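Local coordinates for protein tyrosinase (Burkholderia thailandensis, PDB 5ZRD) that hydroxylates monophenols to catechols and probably oxidises these further to quinones at a paired copper centre, working efficiently at acidic pH, at residues H94-Y99 and E387-I392; N322-F327 and F398-G403; V112-W117 and F316-C321. All coordinates share one frame; numbering follows the deposited sequence.

Contact 1. Residues H94-Y99 and E387-I392. With CU (copper (II) ion), chain J.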
loop_
_atom_site.group_PDB
_atom_site.type_symbol
_atom_site.label_atom_id
_atom_site.label_comp_id
_atom_site.label_asym_id
_atom_site.label_seq_id
_atom_site.Cartn_x
_atom_site.Cartn_y
_atom_site.Cartn_z
ATOM N N HIS A 94 -29.817 11.779 -9.867
ATOM C CA HIS A 94 -29.851 12.782 -10.932
ATOM C C HIS A 94 -31.037 13.713 -10.715
ATOM O O HIS A 94 -30.944 14.850 -11.094
ATOM C CB HIS A 94 -29.871 12.175 -12.330
ATOM C CG HIS A 94 -28.572 11.559 -12.658
ATOM N ND1 HIS A 94 -28.229 10.361 -12.160
ATOM C CD2 HIS A 94 -27.514 12.010 -13.370
ATOM C CE1 HIS A 94 -26.996 10.071 -12.542
ATOM N NE2 HIS A 94 -26.543 11.058 -13.314
ATOM N N ARG A 95 -32.113 13.241 -10.086
ATOM C CA ARG A 95 -33.240 14.119 -9.769
ATOM C C ARG A 95 -32.741 15.271 -8.899
ATOM O O ARG A 95 -33.079 16.424 -9.164
ATOM C CB ARG A 95 -34.369 13.356 -9.063
ATOM C CG ARG A 95 -35.529 14.209 -8.550
ATOM C CD ARG A 95 -36.751 13.352 -8.262
ATOM N NE ARG A 95 -37.449 12.997 -9.488
ATOM C CZ ARG A 95 -38.490 12.180 -9.588
ATOM N NH1 ARG A 95 -39.021 11.649 -8.500
ATOM N NH2 ARG A 95 -39.020 11.953 -10.781
ATOM N N MET A 96 -31.968 14.947 -7.877
ATOM C CA MET A 96 -31.508 15.943 -6.978
ATOM C C MET A 96 -30.454 16.819 -7.670
ATOM O O MET A 96 -30.391 18.055 -7.429
ATOM C CB MET A 96 -30.938 15.316 -5.711
ATOM C CG MET A 96 -32.016 14.726 -4.829
ATOM S SD MET A 96 -33.378 15.876 -4.516
ATOM C CE MET A 96 -32.423 17.266 -3.899
ATOM N N TYR A 97 -29.661 16.209 -8.552
ATOM C CA TYR A 97 -28.602 16.955 -9.241
ATOM C C TYR A 97 -29.235 18.080 -10.037
ATOM O O TYR A 97 -28.775 19.229 -9.976
ATOM C CB TYR A 97 -27.762 16.053 -10.142
ATOM C CG TYR A 97 -26.501 16.633 -10.740
ATOM C CD1 TYR A 97 -25.839 17.724 -10.195
ATOM C CD2 TYR A 97 -25.928 16.033 -11.842
ATOM C CE1 TYR A 97 -24.654 18.213 -10.729
ATOM C CE2 TYR A 97 -24.728 16.475 -12.363
ATOM C CZ TYR A 97 -24.094 17.572 -11.813
ATOM O OH TYR A 97 -22.937 18.011 -12.361
ATOM N N VAL A 98 -30.294 17.744 -10.741
ATOM C CA VAL A 98 -30.933 18.720 -11.607
ATOM C C VAL A 98 -31.572 19.799 -10.742
ATOM O O VAL A 98 -31.564 20.981 -11.083
ATOM C CB VAL A 98 -32.004 18.089 -12.499
ATOM C CG1 VAL A 98 -32.710 19.159 -13.320
ATOM C CG2 VAL A 98 -31.416 17.031 -13.407
ATOM N N TYR A 99 -32.189 19.344 -9.664
ATOM C CA TYR A 99 -32.896 20.235 -8.769
ATOM C C TYR A 99 -31.899 21.210 -8.149
ATOM O O TYR A 99 -32.188 22.356 -8.098
ATOM C CB TYR A 99 -33.584 19.439 -7.660
ATOM C CG TYR A 99 -34.319 20.250 -6.625
ATOM C CD1 TYR A 99 -35.554 20.795 -6.908
ATOM C CD2 TYR A 99 -33.819 20.412 -5.344
ATOM C CE1 TYR A 99 -36.260 21.506 -5.956
ATOM C CE2 TYR A 99 -34.519 21.116 -4.375
ATOM C CZ TYR A 99 -35.750 21.655 -4.685
ATOM O OH TYR A 99 -36.475 22.350 -3.770
ATOM N N GLU A 387 -35.519 9.240 -0.187
ATOM C CA GLU A 387 -36.838 9.277 0.502
ATOM C C GLU A 387 -37.375 10.712 0.445
ATOM O O GLU A 387 -38.561 10.909 0.402
ATOM C CB GLU A 387 -36.722 8.673 1.911
ATOM C CG GLU A 387 -38.025 8.106 2.466
ATOM C CD GLU A 387 -38.375 6.642 2.189
ATOM O OE1 GLU A 387 -37.570 5.762 2.570
ATOM O OE2 GLU A 387 -39.490 6.377 1.643
ATOM N N ASP A 388 -36.470 11.685 0.336
ATOM C CA ASP A 388 -36.796 13.095 0.218
ATOM C C ASP A 388 -37.214 13.575 -1.182
ATOM O O ASP A 388 -37.606 14.734 -1.279
ATOM C CB ASP A 388 -35.585 13.927 0.656
ATOM C CG ASP A 388 -35.155 13.630 2.082
ATOM O OD1 ASP A 388 -36.040 13.646 2.961
ATOM O OD2 ASP A 388 -33.954 13.342 2.330
ATOM N N CYS A 389 -37.163 12.734 -2.243
ATOM C CA CYS A 389 -37.463 13.230 -3.644
ATOM C C CYS A 389 -38.241 12.202 -4.471
ATOM O O CYS A 389 -38.130 12.117 -5.735
ATOM C CB CYS A 389 -36.198 13.630 -4.390
ATOM S SG CYS A 389 -34.954 12.314 -4.463
ATOM N N ILE A 390 -39.122 11.481 -3.791
ATOM C CA ILE A 390 -40.019 10.569 -4.504
ATOM C C ILE A 390 -41.102 11.375 -5.242
ATOM O O ILE A 390 -41.363 11.187 -6.442
ATOM C CB ILE A 390 -40.577 9.511 -3.538
ATOM C CG1 ILE A 390 -39.418 8.764 -2.870
ATOM C CG2 ILE A 390 -41.536 8.570 -4.261
ATOM C CD1 ILE A 390 -39.818 7.717 -1.878
ATOM N N ASN A 391 -41.725 12.305 -4.553
ATOM C CA ASN A 391 -42.825 13.000 -5.148
ATOM C C ASN A 391 -42.367 14.420 -5.451
ATOM O O ASN A 391 -42.221 15.234 -4.523
ATOM C CB ASN A 391 -44.053 13.023 -4.237
ATOM C CG ASN A 391 -45.242 13.670 -4.911
ATOM O OD1 ASN A 391 -45.105 14.708 -5.557
ATOM N ND2 ASN A 391 -46.400 13.038 -4.815
ATOM N N ILE A 392 -42.168 14.717 -6.729
ATOM C CA ILE A 392 -41.595 16.019 -7.039
ATOM C C ILE A 392 -42.568 17.158 -6.644
ATOM O O ILE A 392 -42.091 18.237 -6.341
ATOM C CB ILE A 392 -41.171 16.136 -8.522
ATOM C CG1 ILE A 392 -42.344 15.937 -9.471
ATOM C CG2 ILE A 392 -40.018 15.199 -8.843
ATOM C CD1 ILE A 392 -42.016 16.236 -10.916
HETATM CU CU CU J . -24.634 10.862 -14.312
#
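Arg95 reaches out from helix 90-108 and ends against the loop 387-392, where its guanidinium is met from two directions. At the edge, NH1 donates to Cys389 O at 2.9 Å, a nearly straight bond (171°) that lies in the guanidinium plane and in the carbonyl plane alike. Over one face sits the methyl CG2 of Ile392, 3.4 Å from Arg95 NE and close above the centre of the group. The side chain leaves the helix extended, with CG anti to the backbone N, and bends only at chi3 (-78°), which turns the guanidinium onto the carbonyl of Cys389. Its charge is not left to the loop alone: NE forms a salt bridge with Asp324, and NH1 also bonds Gln331. Beside this tight, buried polar grip lies apolar packing, with Met96 SD 3.6 Å from Cys389 CB. The loop is more open at its start, where Glu387 is exposed and poorly ordered and Asp388 turns to Lys378. One residue before Arg95, His94 binds a copper through NE2 at 2.2 Å, alongside His57 and His85, so the same helical turn serves the metal on one side and the loop on another. Helix 315-334 packs on Arg95 through Phe327 and Trp328, while strand 398-400 touches Ile392 and strand 383-385 meets Met96 through Tyr384.

Contact 2. Residues N322-F327 and F398-G403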
loop_
_atom_site.group_PDB
_atom_site.type_symbol
_atom_site.label_atom_id
_atom_site.label_comp_id
_atom_site.label_asym_id
_atom_site.label_seq_id
_atom_site.Cartn_x
_atom_site.Cartn_y
_atom_site.Cartn_z
ATOM N N ASN A 322 -35.097 15.918 -18.924
ATOM C CA ASN A 322 -35.984 15.019 -19.655
ATOM C C ASN A 322 -35.958 13.601 -19.057
ATOM O O ASN A 322 -36.959 12.952 -19.026
ATOM C CB ASN A 322 -35.653 14.965 -21.143
ATOM C CG ASN A 322 -36.772 14.299 -21.902
ATOM O OD1 ASN A 322 -37.918 14.781 -21.866
ATOM N ND2 ASN A 322 -36.445 13.190 -22.556
ATOM N N VAL A 323 -34.822 13.122 -18.604
ATOM C CA VAL A 323 -34.740 11.813 -18.025
ATOM C C VAL A 323 -35.567 11.800 -16.729
ATOM O O VAL A 323 -36.180 10.790 -16.351
ATOM C CB VAL A 323 -33.267 11.440 -17.778
ATOM C CG1 VAL A 323 -33.114 10.159 -16.983
ATOM C CG2 VAL A 323 -32.534 11.327 -19.097
ATOM N N ASP A 324 -35.566 12.933 -16.039
ATOM C CA ASP A 324 -36.286 13.049 -14.767
ATOM C C ASP A 324 -37.770 13.078 -15.044
ATOM O O ASP A 324 -38.541 12.519 -14.296
ATOM C CB ASP A 324 -35.882 14.324 -14.035
ATOM C CG ASP A 324 -36.337 14.339 -12.595
ATOM O OD1 ASP A 324 -35.982 13.368 -11.883
ATOM O OD2 ASP A 324 -37.015 15.340 -12.193
ATOM N N ARG A 325 -38.162 13.730 -16.133
ATOM C CA ARG A 325 -39.554 13.737 -16.543
ATOM C C ARG A 325 -40.036 12.315 -16.870
ATOM O O ARG A 325 -41.169 11.916 -16.506
ATOM C CB ARG A 325 -39.710 14.653 -17.751
ATOM C CG ARG A 325 -41.138 14.883 -18.186
ATOM C CD ARG A 325 -41.167 15.716 -19.464
ATOM N NE ARG A 325 -40.627 15.036 -20.632
ATOM C CZ ARG A 325 -41.326 14.255 -21.440
ATOM N NH1 ARG A 325 -42.615 14.092 -21.208
ATOM N NH2 ARG A 325 -40.749 13.656 -22.483
ATOM N N MET A 326 -39.187 11.540 -17.532
ATOM C CA MET A 326 -39.528 10.130 -17.859
ATOM C C MET A 326 -39.656 9.330 -16.554
ATOM O O MET A 326 -40.566 8.537 -16.394
ATOM C CB MET A 326 -38.469 9.507 -18.772
ATOM C CG MET A 326 -38.436 10.100 -20.172
ATOM S SD MET A 326 -39.816 9.508 -21.197
ATOM C CE MET A 326 -41.016 10.795 -20.946
ATOM N N PHE A 327 -38.755 9.552 -15.627
ATOM C CA PHE A 327 -38.862 8.941 -14.302
ATOM C C PHE A 327 -40.216 9.304 -13.673
ATOM O O PHE A 327 -40.879 8.455 -13.094
ATOM C CB PHE A 327 -37.672 9.391 -13.459
ATOM C CG PHE A 327 -37.645 8.934 -12.030
ATOM C CD1 PHE A 327 -38.398 7.856 -11.585
ATOM C CD2 PHE A 327 -36.859 9.600 -11.115
ATOM C CE1 PHE A 327 -38.341 7.440 -10.259
ATOM C CE2 PHE A 327 -36.783 9.172 -9.787
ATOM C CZ PHE A 327 -37.508 8.075 -9.375
ATOM N N PHE A 398 -42.352 21.157 -7.576
ATOM C CA PHE A 398 -42.442 21.348 -9.047
ATOM C C PHE A 398 -43.068 20.118 -9.725
ATOM O O PHE A 398 -43.191 19.044 -9.150
ATOM C CB PHE A 398 -41.057 21.669 -9.613
ATOM C CG PHE A 398 -40.143 20.485 -9.791
ATOM C CD1 PHE A 398 -40.197 19.712 -10.950
ATOM C CD2 PHE A 398 -39.235 20.137 -8.815
ATOM C CE1 PHE A 398 -39.366 18.612 -11.118
ATOM C CE2 PHE A 398 -38.382 19.055 -9.003
ATOM C CZ PHE A 398 -38.478 18.269 -10.129
ATOM N N THR A 399 -43.456 20.327 -10.962
ATOM C CA THR A 399 -44.057 19.326 -11.781
ATOM C C THR A 399 -43.561 19.513 -13.221
ATOM O O THR A 399 -42.862 20.493 -13.539
ATOM C CB THR A 399 -45.579 19.445 -11.743
ATOM O OG1 THR A 399 -46.147 18.212 -12.202
ATOM C CG2 THR A 399 -46.078 20.612 -12.574
ATOM N N TYR A 400 -43.931 18.577 -14.077
ATOM C CA TYR A 400 -43.526 18.578 -15.472
ATOM C C TYR A 400 -44.752 19.012 -16.249
ATOM O O TYR A 400 -45.821 18.509 -16.027
ATOM C CB TYR A 400 -42.935 17.229 -15.933
ATOM C CG TYR A 400 -41.506 17.061 -15.470
ATOM C CD1 TYR A 400 -40.481 17.759 -16.083
ATOM C CD2 TYR A 400 -41.184 16.325 -14.342
ATOM C CE1 TYR A 400 -39.167 17.683 -15.636
ATOM C CE2 TYR A 400 -39.887 16.258 -13.859
ATOM C CZ TYR A 400 -38.869 16.926 -14.522
ATOM O OH TYR A 400 -37.587 16.907 -14.065
ATOM N N GLY A 401 -44.565 19.995 -17.103
ATOM C CA GLY A 401 -45.586 20.320 -18.036
ATOM C C GLY A 401 -45.810 19.158 -18.974
ATOM O O GLY A 401 -45.231 18.120 -18.806
ATOM N N PRO A 402 -46.662 19.355 -19.955
ATOM C CA PRO A 402 -46.956 18.340 -20.930
ATOM C C PRO A 402 -45.797 18.116 -21.911
ATOM O O PRO A 402 -45.147 19.074 -22.339
ATOM C CB PRO A 402 -48.180 18.894 -21.691
ATOM C CG PRO A 402 -48.036 20.405 -21.539
ATOM C CD PRO A 402 -47.463 20.577 -20.149
ATOM N N GLY A 403 -45.581 16.860 -22.283
ATOM C CA GLY A 403 -44.656 16.528 -23.351
ATOM C C GLY A 403 -44.843 15.112 -23.850
ATOM O O GLY A 403 -45.715 14.384 -23.382
HETATM O O HOH W 1 -44.349 15.462 -19.046
#
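Tyr400 lies across Arg325 and ends at Asp324, joining helix 315-334 of the tyrosinase di-copper domain to the short strand 398-400. Helix and strand run almost perpendicular, at 89°, with their axes 9.3 Å apart. From the strand, Tyr400 CB first meets Arg325 CG at 3.7 Å, and CG of the ring lies against the same methylene. Further out, CD1 and CE1 pass Arg325 CB, which stands over the ring centre in a CH-pi contact, 3.7 Å from the centroid; along the other edge, CD2 and CE2 approach Arg325 CA over the same face. CZ comes near the backbone N of Arg325, and the hydroxyl finally donates to Asp324 OD2 at 2.5 Å, a short bond to the anti lone pair of that oxygen. The carboxylate plane is turned 67° from the ring, and OD2 lies at the ring edge. Arg11 also bonds the Tyr400 hydroxyl, and the other carboxylate oxygen is engaged by a charged partner from helix 90-108, so this buried carboxylate has a partner on each oxygen and its negative charge is probably stabilised. Past the aromatic contact, the Arg325 chain bends at chi3 (67°) and turns its guanidinium back to its own helix. There NE and NH2 grip Asn322 OD1 side-on, both with the oxygen in the guanidinium plane. Facing the loop after the strand, Arg325 NH1 donates to a water that in turn donates to Gly401 O at 2.8 Å.

Contact 3. Residues V112-W117 and F316-C321. With CU (copper (II) ion), chain K; O (oxygen atom), chain L.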
loop_
_atom_site.group_PDB
_atom_site.type_symbol
_atom_site.label_atom_id
_atom_site.label_comp_id
_atom_site.label_asym_id
_atom_site.label_seq_id
_atom_site.Cartn_x
_atom_site.Cartn_y
_atom_site.Cartn_z
ATOM N N VAL A 112 -37.076 30.864 -11.301
ATOM C CA VAL A 112 -36.912 30.319 -12.674
ATOM C C VAL A 112 -36.952 28.780 -12.551
ATOM O O VAL A 112 -36.608 28.210 -11.482
ATOM C CB VAL A 112 -35.634 30.808 -13.387
ATOM C CG1 VAL A 112 -34.393 30.132 -12.855
ATOM C CG2 VAL A 112 -35.698 30.599 -14.891
ATOM N N SER A 113 -37.387 28.140 -13.632
ATOM C CA SER A 113 -37.488 26.674 -13.750
ATOM C C SER A 113 -36.573 26.147 -14.868
ATOM O O SER A 113 -36.489 26.701 -15.998
ATOM C CB SER A 113 -38.925 26.234 -14.002
ATOM O OG SER A 113 -39.721 26.484 -12.848
ATOM N N MET A 114 -35.944 25.026 -14.552
ATOM C CA MET A 114 -35.102 24.345 -15.500
ATOM C C MET A 114 -36.001 23.572 -16.464
ATOM O O MET A 114 -36.707 22.679 -16.043
ATOM C CB MET A 114 -34.164 23.382 -14.765
ATOM C CG MET A 114 -33.219 22.631 -15.683
ATOM S SD MET A 114 -32.041 23.710 -16.538
ATOM C CE MET A 114 -31.867 22.805 -18.075
ATOM N N PRO A 115 -35.982 23.920 -17.750
ATOM C CA PRO A 115 -36.828 23.194 -18.677
ATOM C C PRO A 115 -36.157 21.892 -19.116
ATOM O O PRO A 115 -35.007 21.642 -18.723
ATOM C CB PRO A 115 -36.971 24.109 -19.902
ATOM C CG PRO A 115 -35.698 24.907 -19.898
ATOM C CD PRO A 115 -35.234 24.975 -18.454
ATOM N N PHE A 116 -36.881 21.124 -19.930
ATOM C CA PHE A 116 -36.416 19.826 -20.406
ATOM C C PHE A 116 -36.302 19.866 -21.934
ATOM O O PHE A 116 -37.140 20.425 -22.639
ATOM C CB PHE A 116 -37.313 18.670 -19.944
ATOM C CG PHE A 116 -38.774 18.760 -20.310
ATOM C CD1 PHE A 116 -39.682 19.375 -19.457
ATOM C CD2 PHE A 116 -39.254 18.191 -21.478
ATOM C CE1 PHE A 116 -41.032 19.456 -19.778
ATOM C CE2 PHE A 116 -40.607 18.261 -21.796
ATOM C CZ PHE A 116 -41.493 18.905 -20.950
ATOM N N TRP A 117 -35.237 19.278 -22.443
ATOM C CA TRP A 117 -35.187 18.950 -23.862
ATOM C C TRP A 117 -36.034 17.713 -24.080
ATOM O O TRP A 117 -35.638 16.622 -23.700
ATOM C CB TRP A 117 -33.756 18.713 -24.354
ATOM C CG TRP A 117 -33.687 18.118 -25.726
ATOM C CD1 TRP A 117 -34.592 18.228 -26.742
ATOM C CD2 TRP A 117 -32.604 17.348 -26.244
ATOM N NE1 TRP A 117 -34.160 17.542 -27.845
ATOM C CE2 TRP A 117 -32.921 17.033 -27.585
ATOM C CE3 TRP A 117 -31.390 16.924 -25.718
ATOM C CZ2 TRP A 117 -32.089 16.249 -28.382
ATOM C CZ3 TRP A 117 -30.572 16.153 -26.507
ATOM C CH2 TRP A 117 -30.909 15.830 -27.825
ATOM N N PHE A 316 -26.068 18.655 -20.699
ATOM C CA PHE A 316 -26.268 17.609 -19.682
ATOM C C PHE A 316 -27.560 17.833 -18.888
ATOM O O PHE A 316 -28.297 16.907 -18.666
ATOM C CB PHE A 316 -25.103 17.554 -18.713
ATOM C CG PHE A 316 -25.243 16.501 -17.646
ATOM C CD1 PHE A 316 -25.960 16.763 -16.489
ATOM C CD2 PHE A 316 -24.627 15.265 -17.786
ATOM C CE1 PHE A 316 -26.074 15.792 -15.517
ATOM C CE2 PHE A 316 -24.747 14.290 -16.813
ATOM C CZ PHE A 316 -25.479 14.555 -15.687
ATOM N N PHE A 317 -27.866 19.057 -18.523
ATOM C CA PHE A 317 -28.948 19.325 -17.561
ATOM C C PHE A 317 -30.306 19.361 -18.268
ATOM O O PHE A 317 -31.322 18.947 -17.674
ATOM C CB PHE A 317 -28.621 20.585 -16.756
ATOM C CG PHE A 317 -27.471 20.322 -15.839
ATOM C CD1 PHE A 317 -26.180 20.426 -16.307
ATOM C CD2 PHE A 317 -27.680 19.763 -14.600
ATOM C CE1 PHE A 317 -25.112 20.073 -15.504
ATOM C CE2 PHE A 317 -26.606 19.423 -13.791
ATOM C CZ PHE A 317 -25.325 19.579 -14.239
ATOM N N PHE A 318 -30.324 19.807 -19.519
ATOM C CA PHE A 318 -31.560 19.788 -20.319
ATOM C C PHE A 318 -31.989 18.335 -20.592
ATOM O O PHE A 318 -33.178 17.982 -20.593
ATOM C CB PHE A 318 -31.329 20.571 -21.618
ATOM C CG PHE A 318 -31.217 22.050 -21.359
ATOM C CD1 PHE A 318 -30.014 22.610 -20.975
ATOM C CD2 PHE A 318 -32.335 22.856 -21.386
ATOM C CE1 PHE A 318 -29.932 23.951 -20.662
ATOM C CE2 PHE A 318 -32.237 24.208 -21.107
ATOM C CZ PHE A 318 -31.039 24.753 -20.743
ATOM N N HIS A 319 -30.991 17.502 -20.857
ATOM C CA HIS A 319 -31.166 16.096 -21.103
ATOM C C HIS A 319 -31.662 15.384 -19.839
ATOM O O HIS A 319 -32.624 14.622 -19.886
ATOM C CB HIS A 319 -29.840 15.487 -21.551
ATOM C CG HIS A 319 -29.777 14.010 -21.404
ATOM N ND1 HIS A 319 -30.605 13.164 -22.096
ATOM C CD2 HIS A 319 -28.986 13.233 -20.643
ATOM C CE1 HIS A 319 -30.295 11.919 -21.799
ATOM N NE2 HIS A 319 -29.328 11.942 -20.873
ATOM N N HIS A 320 -30.952 15.603 -18.751
ATOM C CA HIS A 320 -31.271 14.981 -17.508
ATOM C C HIS A 320 -32.581 15.499 -16.928
ATOM O O HIS A 320 -33.185 14.787 -16.142
ATOM C CB HIS A 320 -30.141 15.102 -16.495
ATOM C CG HIS A 320 -29.299 13.871 -16.495
ATOM N ND1 HIS A 320 -29.692 12.731 -15.858
ATOM C CD2 HIS A 320 -28.135 13.587 -17.111
ATOM C CE1 HIS A 320 -28.800 11.795 -16.061
ATOM N NE2 HIS A 320 -27.825 12.305 -16.797
ATOM N N CYS A 321 -33.059 16.652 -17.360
ATOM C CA CYS A 321 -34.381 17.097 -16.921
ATOM C C CYS A 321 -35.433 16.271 -17.683
ATOM O O CYS A 321 -36.487 15.868 -17.140
ATOM C CB CYS A 321 -34.505 18.611 -17.084
ATOM S SG CYS A 321 -36.085 19.326 -16.552
HETATM CU CU CU K . -26.624 11.380 -17.890
HETATM O O O L . -25.174 10.327 -16.668
#
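Met114 sends CG directly away from its backbone nitrogen (chi1 -179°), then bends at chi2 (65°) and again at chi3, which carries its methyl CE over the face of the Phe318 ring. SD follows over the same face at 4.6 Å from the ring centroid, giving a Met-aromatic contact. Pro115 CG reaches the same ring obliquely, 3.7 Å from Phe318 CE2, while Cys321 points at the loop backbone, its SG 3.4 Å from Met114 O. The one direct backbone bond runs from Trp117 N to Phe318 O at 3.1 Å; the donor stands 46° above the carbonyl plane, well off a lone pair. In this way the loop between helices 90-108 and 122-127 packs along a helix of the tyrosinase copper-binding core. On another side of that helix, His320 NE2 binds a copper at 1.9 Å, completed by His277, His281 and the bound oxygen atom, which is 2.2 Å from the metal. Phe316, one turn earlier, also lines the oxygen pocket and covers His320 CD2 with a ring face, while its carbonyl O lies at the edge of the imidazole. His320 stacks with His94, a ligand of the other copper. Helices 14-22 and 27-41 close over Pro115 and Phe318, the latter touching Val14 and Leu32.

From the N terminus, helix 90-108 supplies the first side of contact 1, and the loop 112-117 that follows it opens contact 3. Contact 3 closes when the chain reaches 316-321, so it is nested within the longer loop that contact 1 closes. The same helix, 315-334, runs straight on into 322-327 and opens contact 2 after contact 3 has closed. Residues 387-392 then complete contact 1, and the strand 398-400 just beyond completes contact 2, so these two loops cross. Together they tie two of the helices that carry copper ligands, 90-108 and 315-334, to the later chain, with Ile392 packing on Tyr400 between contacts 1 and 2 and Phe116 on Arg325 between contacts 3 and 2.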